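Local coordinates for protein predicted ATPase of the ABC class (Vibrio vulnificus, PDB 5D6A) that probably binds and hydrolyses ATP as a dimeric ABC-class ATPase, with the nucleotide held between the two subunits, at residues A[306-317]-A[329-339]; A[339-347]-A[360-369]. All coordinates share one frame; numbering follows the deposited sequence.

In the fold
Contact 1 and contact 2 follow one another along the chain and share Gly339, where the strand pairing of 306-317 with 329-339 gives way to helix 339-352. Contact 1 is partly buried and held mainly by backbone hydrogen bonds; contact 2 is wholly buried and relies on one phenylalanine and one glutamine. The helix serves both: Phe332 and Leu314 of contact 1 pack on Thr341 and Ala345, while contact 2 uses Ser340, Gln343, Ala344 and Leu347. Each contact adjoins a different AMP-PNP. Contact 1 touches the one gripped by the probable P-loop (Walker A) of the second subunit, whereas 360-369 approaches the one bound by its own subunit's probable P-loop.

Contact 1: residues A[306-317]-A[329-339]; sequences EEGRCVHHLNLS and TADFTTQDASG. With NA (sodium ion), chain B; ANP (phosphoaminophosphonic acid-adenylate ester), chain C.
A G1 beta bulge sets two residues, His313 and Leu314, opposite Phe332 alone, with His313 in the left-handed backbone region (phi 31°, psi 53°). On one side of the bulge Val311 and Thr334 form an antiparallel hydrogen-bonded pair, and on the other Leu314 and Phe332 do the same, one residue out of register. The turned-out His313 is clasped by side chains. His313 N donates to Thr333 OG1 at 2.8 Å, and that oxygen sits 3.3 Å above the imidazole plane, over the ring centre. At the ring edge His313 ND1 donates to Asp331 OD1 at 2.9 Å, on the syn side of the carboxylate. Phe332 has CG anti to its backbone N (chi1 -179°), which lays its ring on the face shared with Val311 and Leu314, against helix 339-352, where it touches Thr341. Val311 CG1 meets the ring edge at Phe332 CD2 (3.9 Å), while Leu316 CD1 approaches Phe332 CD2 obliquely at 3.7 Å. Phe268 of the second subunit meets Phe332 edge-to-face. The strand leads through Ala337, whose N donates to Arg309 O, into Ser338-Gly339 at the start of the helix, a place consistent with the signature motif, which in ABC ATPases contacts the nucleotide bound by the partner subunit. Asp336 O accepts from O3' of AMP-PNP at 2.6 Å, and Gly339 N makes a weak bond to O2G. Ser338 OG binds the sodium ion at 2.4 Å, and nucleotide atoms O3G and O2B bind the same ion. At the far end Asn315 OD1 accepts from Ser317 N, closing an Asx turn beside Ala330, and also from Ser317 OG.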
# COMPACT_ATOMS: atom_id res chain seq x y z
N GLU A 306 -11.57 0.80 4.74
CA GLU A 306 -10.71 -0.32 4.38
C GLU A 306 -11.49 -1.32 3.57
O GLU A 306 -12.67 -1.56 3.82
CB GLU A 306 -10.12 -1.02 5.61
CG GLU A 306 -8.76 -0.50 6.03
CD GLU A 306 -8.19 -1.27 7.21
OE1 GLU A 306 -7.22 -2.04 7.00
OE2 GLU A 306 -8.72 -1.13 8.33
N GLU A 307 -10.83 -1.91 2.59
CA GLU A 307 -11.44 -2.89 1.73
C GLU A 307 -10.76 -4.21 2.03
O GLU A 307 -9.53 -4.29 2.10
CB GLU A 307 -11.22 -2.50 0.27
CG GLU A 307 -12.07 -3.25 -0.75
CD GLU A 307 -13.54 -2.85 -0.73
OE1 GLU A 307 -13.93 -1.98 0.08
OE2 GLU A 307 -14.31 -3.40 -1.55
N GLY A 308 -11.56 -5.25 2.26
CA GLY A 308 -11.04 -6.59 2.50
C GLY A 308 -10.53 -6.96 3.88
O GLY A 308 -10.13 -8.10 4.09
N ARG A 309 -10.55 -6.03 4.83
CA ARG A 309 -10.07 -6.35 6.18
C ARG A 309 -11.00 -7.32 6.90
O ARG A 309 -12.17 -7.46 6.55
CB ARG A 309 -9.91 -5.10 7.04
CG ARG A 309 -11.21 -4.34 7.32
CD ARG A 309 -11.10 -3.50 8.59
NE ARG A 309 -11.04 -4.36 9.77
CZ ARG A 309 -10.99 -3.92 11.03
NH1 ARG A 309 -10.94 -4.80 12.02
NH2 ARG A 309 -11.01 -2.62 11.31
N CYS A 310 -10.46 -7.97 7.93
CA CYS A 310 -11.23 -8.88 8.75
C CYS A 310 -11.70 -8.13 9.99
O CYS A 310 -11.08 -7.14 10.39
CB CYS A 310 -10.39 -10.09 9.15
SG CYS A 310 -8.93 -9.69 10.14
N VAL A 311 -12.80 -8.58 10.58
CA VAL A 311 -13.36 -7.98 11.79
C VAL A 311 -13.78 -9.12 12.69
O VAL A 311 -14.43 -10.06 12.24
CB VAL A 311 -14.58 -7.10 11.47
CG1 VAL A 311 -15.18 -6.52 12.75
CG2 VAL A 311 -14.19 -5.98 10.51
N HIS A 312 -13.42 -9.05 13.97
CA HIS A 312 -13.71 -10.14 14.90
C HIS A 312 -14.74 -9.85 16.00
O HIS A 312 -14.53 -8.98 16.85
CB HIS A 312 -12.42 -10.61 15.57
CG HIS A 312 -11.38 -11.11 14.61
ND1 HIS A 312 -11.48 -12.34 13.99
CD2 HIS A 312 -10.22 -10.57 14.19
CE1 HIS A 312 -10.43 -12.53 13.22
NE2 HIS A 312 -9.64 -11.47 13.33
N HIS A 313 -15.83 -10.61 15.97
CA HIS A 313 -16.89 -10.54 16.98
C HIS A 313 -17.08 -9.16 17.61
O HIS A 313 -17.10 -9.02 18.83
CB HIS A 313 -16.60 -11.58 18.05
CG HIS A 313 -16.49 -12.97 17.51
ND1 HIS A 313 -17.59 -13.80 17.35
CD2 HIS A 313 -15.43 -13.67 17.05
CE1 HIS A 313 -17.19 -14.95 16.83
NE2 HIS A 313 -15.89 -14.89 16.64
N LEU A 314 -17.23 -8.15 16.75
CA LEU A 314 -17.39 -6.77 17.17
C LEU A 314 -18.86 -6.37 17.12
O LEU A 314 -19.59 -6.77 16.21
CB LEU A 314 -16.58 -5.87 16.24
CG LEU A 314 -16.45 -4.39 16.57
CD1 LEU A 314 -15.75 -4.19 17.91
CD2 LEU A 314 -15.68 -3.69 15.46
N ASN A 315 -19.29 -5.58 18.10
CA ASN A 315 -20.68 -5.11 18.18
C ASN A 315 -20.82 -3.78 17.45
O ASN A 315 -20.25 -2.78 17.88
CB ASN A 315 -21.10 -4.96 19.65
CG ASN A 315 -22.58 -4.60 19.82
OD1 ASN A 315 -23.23 -4.14 18.89
ND2 ASN A 315 -23.10 -4.81 21.02
N LEU A 316 -21.58 -3.78 16.36
CA LEU A 316 -21.78 -2.58 15.57
C LEU A 316 -23.23 -2.07 15.64
O LEU A 316 -23.67 -1.32 14.76
CB LEU A 316 -21.40 -2.86 14.12
CG LEU A 316 -19.99 -3.42 13.92
CD1 LEU A 316 -19.71 -3.69 12.44
CD2 LEU A 316 -18.94 -2.48 14.49
N SER A 317 -23.94 -2.46 16.69
CA SER A 317 -25.34 -2.06 16.86
C SER A 317 -25.56 -0.55 16.78
O SER A 317 -26.59 -0.10 16.29
CB SER A 317 -25.88 -2.57 18.20
OG SER A 317 -25.82 -3.98 18.27
N THR A 329 -25.74 -8.10 14.28
CA THR A 329 -25.07 -6.80 14.26
C THR A 329 -24.34 -6.54 15.58
O THR A 329 -23.52 -5.63 15.67
CB THR A 329 -26.06 -5.64 14.01
OG1 THR A 329 -27.04 -5.61 15.05
CG2 THR A 329 -26.74 -5.79 12.67
N ALA A 330 -24.67 -7.34 16.60
CA ALA A 330 -24.05 -7.21 17.91
C ALA A 330 -22.83 -8.13 18.06
O ALA A 330 -22.10 -8.04 19.05
CB ALA A 330 -25.06 -7.51 19.01
N ASP A 331 -22.62 -9.00 17.08
CA ASP A 331 -21.51 -9.95 17.09
C ASP A 331 -21.04 -10.14 15.65
O ASP A 331 -21.02 -11.26 15.12
CB ASP A 331 -21.99 -11.28 17.70
CG ASP A 331 -20.88 -12.30 17.87
OD1 ASP A 331 -19.69 -11.92 17.93
OD2 ASP A 331 -21.20 -13.50 17.95
N PHE A 332 -20.66 -9.04 15.01
CA PHE A 332 -20.24 -9.04 13.61
C PHE A 332 -18.82 -9.59 13.41
O PHE A 332 -17.87 -9.15 14.06
CB PHE A 332 -20.36 -7.63 13.02
CG PHE A 332 -19.96 -7.55 11.58
CD1 PHE A 332 -20.81 -7.99 10.58
CD2 PHE A 332 -18.73 -7.01 11.21
CE1 PHE A 332 -20.45 -7.91 9.24
CE2 PHE A 332 -18.36 -6.93 9.88
CZ PHE A 332 -19.22 -7.38 8.90
N THR A 333 -18.70 -10.55 12.49
CA THR A 333 -17.43 -11.19 12.17
C THR A 333 -17.34 -11.43 10.66
O THR A 333 -18.32 -11.80 10.03
CB THR A 333 -17.29 -12.54 12.90
OG1 THR A 333 -17.36 -12.34 14.32
CG2 THR A 333 -15.98 -13.23 12.55
N THR A 334 -16.15 -11.20 10.09
CA THR A 334 -15.94 -11.40 8.65
C THR A 334 -14.45 -11.40 8.28
O THR A 334 -13.61 -10.98 9.07
CB THR A 334 -16.65 -10.31 7.82
OG1 THR A 334 -16.51 -10.59 6.42
CG2 THR A 334 -16.07 -8.94 8.12
N GLN A 335 -14.15 -11.86 7.06
CA GLN A 335 -12.79 -11.91 6.53
C GLN A 335 -12.63 -11.02 5.29
O GLN A 335 -11.56 -10.99 4.67
CB GLN A 335 -12.40 -13.36 6.21
CG GLN A 335 -12.12 -14.22 7.43
CD GLN A 335 -10.82 -13.84 8.12
OE1 GLN A 335 -9.85 -13.44 7.48
NE2 GLN A 335 -10.79 -13.99 9.44
N ASP A 336 -13.69 -10.30 4.93
CA ASP A 336 -13.68 -9.41 3.77
C ASP A 336 -14.73 -8.33 4.01
O ASP A 336 -15.84 -8.38 3.48
CB ASP A 336 -13.98 -10.22 2.50
CG ASP A 336 -13.76 -9.42 1.23
OD1 ASP A 336 -13.70 -8.17 1.29
OD2 ASP A 336 -13.67 -10.04 0.15
N ALA A 337 -14.36 -7.33 4.81
CA ALA A 337 -15.26 -6.25 5.20
C ALA A 337 -15.50 -5.17 4.14
O ALA A 337 -14.60 -4.78 3.40
CB ALA A 337 -14.77 -5.60 6.48
N SER A 338 -16.74 -4.69 4.13
CA SER A 338 -17.19 -3.63 3.23
C SER A 338 -16.56 -2.28 3.59
O SER A 338 -15.76 -2.19 4.52
CB SER A 338 -18.72 -3.54 3.29
OG SER A 338 -19.22 -2.39 2.62
N GLY A 339 -16.93 -1.23 2.86
CA GLY A 339 -16.40 0.11 3.11
C GLY A 339 -16.98 0.72 4.38
O GLY A 339 -16.26 0.97 5.34
NA NA B . -20.77 -0.61 2.08
PG ANP C . -19.14 -1.08 -0.92
O1G ANP C . -19.15 -1.05 -2.42
O2G ANP C . -17.82 -0.65 -0.31
O3G ANP C . -20.35 -0.40 -0.32
PB ANP C . -20.81 -3.50 -0.06
O1B ANP C . -21.75 -3.37 -1.21
O2B ANP C . -21.22 -2.88 1.26
N3B ANP C . -19.27 -2.78 -0.51
PA ANP C . -19.29 -5.88 -0.22
O1A ANP C . -19.47 -6.54 -1.56
O2A ANP C . -18.10 -4.97 -0.01
O3A ANP C . -20.63 -5.08 0.18
O5' ANP C . -19.23 -7.01 0.91
C5' ANP C . -20.24 -8.01 0.99
C4' ANP C . -19.71 -9.23 1.72
O4' ANP C . -20.49 -10.37 1.34
C3' ANP C . -18.26 -9.56 1.35
O3' ANP C . -17.57 -10.07 2.50
C2' ANP C . -18.38 -10.62 0.27
O2' ANP C . -17.30 -11.56 0.34
C1' ANP C . -19.73 -11.27 0.53
N9 ANP C . -20.46 -11.54 -0.73
C8 ANP C . -20.62 -10.70 -1.78
N7 ANP C . -21.34 -11.30 -2.76
C5 ANP C . -21.65 -12.54 -2.35
C6 ANP C . -22.39 -13.70 -2.90
N6 ANP C . -22.96 -13.64 -4.13
N1 ANP C . -22.48 -14.82 -2.14
C2 ANP C . -21.91 -14.89 -0.91
N3 ANP C . -21.23 -13.87 -0.36
C4 ANP C . -21.07 -12.69 -1.01

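Contact 2: residues A[339-347]-A[360-369]; sequences GSTSQAAWL and IDEDTSATNF. With ANP (phosphoaminophosphonic acid-adenylate ester), chain D.
Gln343 runs obliquely across the Phe369 ring: CB stands over one face toward the rim, and the amide, 22° from the ring plane, lies beyond the rim near Phe369 CD2. Between them Gln343 CG comes to 3.7 Å from Phe369 CE2. A chi1 of -168° points Gln343 CG away from its own backbone nitrogen, and the extended chain carries the amide past the ring to the loop beyond. There both ends of the amide are used: Gln343 OE1 accepts from Ala366 N in the carbonyl plane at 3.2 Å, an almost straight bond, and Gln343 NE2 donates to Ser365 OG at 3.1 Å. Phe369 is a knob in a hole formed by Ser340, Gln343, Ala344 and Leu347 on two successive turns of helix 339-352. Leu347 CD2 meets the ring edge at Phe369 CZ (3.7 Å), and Ala344 CB reaches Phe369 CE1 at 3.9 Å. The loop so fixed follows strand 357-361 in the manner of an ABC D-loop after Walker B, and Thr367 OG1 is hydrogen-bonded to OG1 of Thr367 of the second subunit. Asp361, probably the Walker B aspartate, bonds through OD2 to Ser272 of the probable P-loop. Asp361 OD1 accepts from Asp363 N at 3.0 Å, from above the carboxylate plane, in an Asx turn. The Asp363 carboxylate lies near the gamma-phosphate of AMP-PNP. Leu390 of helix 390-401 also touches the side chains of Phe369 and Leu347.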
# COMPACT_ATOMS: atom_id res chain seq x y z
N GLY A 339 -16.93 -1.23 2.86
CA GLY A 339 -16.40 0.11 3.11
C GLY A 339 -16.98 0.72 4.38
O GLY A 339 -16.26 0.97 5.34
N SER A 340 -18.29 0.95 4.36
CA SER A 340 -18.98 1.51 5.52
C SER A 340 -18.88 0.59 6.73
O SER A 340 -18.86 1.04 7.87
CB SER A 340 -20.46 1.75 5.19
OG SER A 340 -21.11 0.54 4.83
N THR A 341 -18.82 -0.71 6.46
CA THR A 341 -18.73 -1.70 7.53
C THR A 341 -17.37 -1.63 8.20
O THR A 341 -17.28 -1.65 9.42
CB THR A 341 -18.95 -3.12 6.98
OG1 THR A 341 -20.23 -3.19 6.33
CG2 THR A 341 -18.90 -4.14 8.10
N SER A 342 -16.32 -1.55 7.40
CA SER A 342 -14.96 -1.50 7.93
C SER A 342 -14.72 -0.21 8.69
O SER A 342 -14.02 -0.22 9.70
CB SER A 342 -13.93 -1.62 6.80
OG SER A 342 -14.09 -0.59 5.86
N GLN A 343 -15.27 0.89 8.21
CA GLN A 343 -15.06 2.16 8.89
C GLN A 343 -15.83 2.18 10.21
O GLN A 343 -15.32 2.65 11.22
CB GLN A 343 -15.43 3.34 8.00
CG GLN A 343 -14.95 4.68 8.56
CD GLN A 343 -14.91 5.79 7.52
OE1 GLN A 343 -15.54 5.70 6.46
NE2 GLN A 343 -14.16 6.85 7.82
N ALA A 344 -17.05 1.64 10.19
CA ALA A 344 -17.87 1.55 11.40
C ALA A 344 -17.16 0.68 12.44
O ALA A 344 -17.11 1.02 13.62
CB ALA A 344 -19.24 0.96 11.06
N ALA A 345 -16.61 -0.43 11.97
CA ALA A 345 -15.87 -1.34 12.83
C ALA A 345 -14.68 -0.61 13.43
O ALA A 345 -14.48 -0.63 14.64
CB ALA A 345 -15.42 -2.56 12.05
N TRP A 346 -13.90 0.06 12.57
CA TRP A 346 -12.72 0.80 13.01
C TRP A 346 -13.13 1.78 14.10
O TRP A 346 -12.46 1.91 15.13
CB TRP A 346 -12.11 1.60 11.85
CG TRP A 346 -10.67 2.02 12.08
CD1 TRP A 346 -10.05 2.25 13.28
CD2 TRP A 346 -9.71 2.35 11.07
NE1 TRP A 346 -8.75 2.64 13.07
CE2 TRP A 346 -8.52 2.72 11.73
CE3 TRP A 346 -9.73 2.34 9.67
CZ2 TRP A 346 -7.37 3.08 11.04
CZ3 TRP A 346 -8.59 2.70 8.99
CH2 TRP A 346 -7.42 3.06 9.67
N LEU A 347 -14.23 2.49 13.86
CA LEU A 347 -14.73 3.47 14.80
C LEU A 347 -14.97 2.84 16.17
O LEU A 347 -14.40 3.29 17.17
CB LEU A 347 -16.02 4.12 14.26
CG LEU A 347 -16.72 5.16 15.14
CD1 LEU A 347 -15.76 6.24 15.59
CD2 LEU A 347 -17.88 5.78 14.38
N ILE A 360 -10.93 12.27 10.79
CA ILE A 360 -11.60 11.78 9.58
C ILE A 360 -11.41 12.74 8.42
O ILE A 360 -11.44 13.95 8.59
CB ILE A 360 -13.11 11.59 9.82
CG1 ILE A 360 -13.33 10.54 10.92
CG2 ILE A 360 -13.81 11.17 8.53
CD1 ILE A 360 -14.78 10.31 11.27
N ASP A 361 -11.20 12.18 7.23
CA ASP A 361 -11.03 12.97 6.01
C ASP A 361 -12.05 12.48 5.00
O ASP A 361 -11.98 11.34 4.52
CB ASP A 361 -9.60 12.82 5.47
CG ASP A 361 -9.32 13.73 4.28
OD1 ASP A 361 -10.28 14.25 3.67
OD2 ASP A 361 -8.13 13.93 3.96
N GLU A 362 -13.00 13.35 4.67
CA GLU A 362 -14.08 13.03 3.74
C GLU A 362 -13.60 12.47 2.40
O GLU A 362 -14.30 11.69 1.76
CB GLU A 362 -14.95 14.27 3.52
CG GLU A 362 -16.24 14.01 2.76
CD GLU A 362 -17.15 15.22 2.69
OE1 GLU A 362 -16.65 16.37 2.71
OE2 GLU A 362 -18.39 15.03 2.59
N ASP A 363 -12.39 12.85 1.99
CA ASP A 363 -11.83 12.36 0.73
C ASP A 363 -11.30 10.91 0.81
O ASP A 363 -11.06 10.29 -0.22
CB ASP A 363 -10.74 13.31 0.22
CG ASP A 363 -11.31 14.66 -0.22
OD1 ASP A 363 -12.53 14.88 -0.09
OD2 ASP A 363 -10.52 15.51 -0.69
N THR A 364 -11.14 10.38 2.02
CA THR A 364 -10.69 9.00 2.18
C THR A 364 -11.66 8.22 3.07
O THR A 364 -11.25 7.40 3.88
CB THR A 364 -9.27 8.93 2.79
OG1 THR A 364 -9.30 9.41 4.14
CG2 THR A 364 -8.29 9.75 1.97
N SER A 365 -12.96 8.48 2.90
CA SER A 365 -13.99 7.81 3.70
C SER A 365 -15.21 7.42 2.87
O SER A 365 -15.39 7.89 1.74
CB SER A 365 -14.42 8.71 4.85
OG SER A 365 -13.35 8.96 5.74
N ALA A 366 -16.04 6.56 3.45
CA ALA A 366 -17.26 6.10 2.81
C ALA A 366 -18.36 7.14 2.98
O ALA A 366 -18.79 7.41 4.09
CB ALA A 366 -17.70 4.77 3.39
N THR A 367 -18.80 7.72 1.87
CA THR A 367 -19.84 8.74 1.88
C THR A 367 -21.10 8.22 2.58
O THR A 367 -21.72 8.94 3.37
CB THR A 367 -20.20 9.19 0.45
OG1 THR A 367 -19.01 9.59 -0.23
CG2 THR A 367 -21.20 10.34 0.47
N ASN A 368 -21.46 6.98 2.28
CA ASN A 368 -22.63 6.33 2.88
C ASN A 368 -22.56 6.36 4.41
O ASN A 368 -23.57 6.55 5.09
CB ASN A 368 -22.71 4.88 2.38
CG ASN A 368 -23.90 4.12 2.96
OD1 ASN A 368 -24.85 4.72 3.48
ND2 ASN A 368 -23.86 2.80 2.86
N PHE A 369 -21.35 6.17 4.93
CA PHE A 369 -21.12 6.16 6.37
C PHE A 369 -21.13 7.55 7.01
O PHE A 369 -21.46 7.69 8.19
CB PHE A 369 -19.77 5.47 6.65
CG PHE A 369 -19.32 5.56 8.08
CD1 PHE A 369 -19.87 4.75 9.06
CD2 PHE A 369 -18.31 6.45 8.44
CE1 PHE A 369 -19.45 4.84 10.38
CE2 PHE A 369 -17.88 6.54 9.76
CZ PHE A 369 -18.45 5.73 10.72
PG ANP D . -8.26 17.29 1.01
O1G ANP D . -8.29 17.28 2.51
O2G ANP D . -8.00 15.93 0.40
O3G ANP D . -9.44 18.03 0.42
PB ANP D . -6.94 19.92 0.15
O1B ANP D . -7.51 20.69 1.31
O2B ANP D . -7.69 19.99 -1.16
N3B ANP D . -6.84 18.23 0.60
PA ANP D . -4.13 19.74 0.30
O1A ANP D . -3.64 20.21 1.63
O2A ANP D . -4.35 18.26 0.08
O3A ANP D . -5.48 20.53 -0.09
O5' ANP D . -3.12 20.24 -0.84
C5' ANP D . -2.73 21.60 -0.92
C4' ANP D . -1.40 21.72 -1.65
O4' ANP D . -0.78 22.96 -1.27
C3' ANP D . -0.41 20.62 -1.29
O3' ANP D . 0.36 20.26 -2.45
C2' ANP D . 0.46 21.22 -0.22
O2' ANP D . 1.80 20.73 -0.29
C1' ANP D . 0.38 22.72 -0.46
N9 ANP D . 0.27 23.49 0.80
C8 ANP D . -0.54 23.22 1.85
N7 ANP D . -0.36 24.14 2.83
C5 ANP D . 0.58 25.01 2.42
C6 ANP D . 1.25 26.21 2.97
N6 ANP D . 0.93 26.67 4.20
N1 ANP D . 2.18 26.83 2.21
C2 ANP D . 2.51 26.37 0.98
N3 ANP D . 1.94 25.28 0.42
C4 ANP D . 0.99 24.57 1.08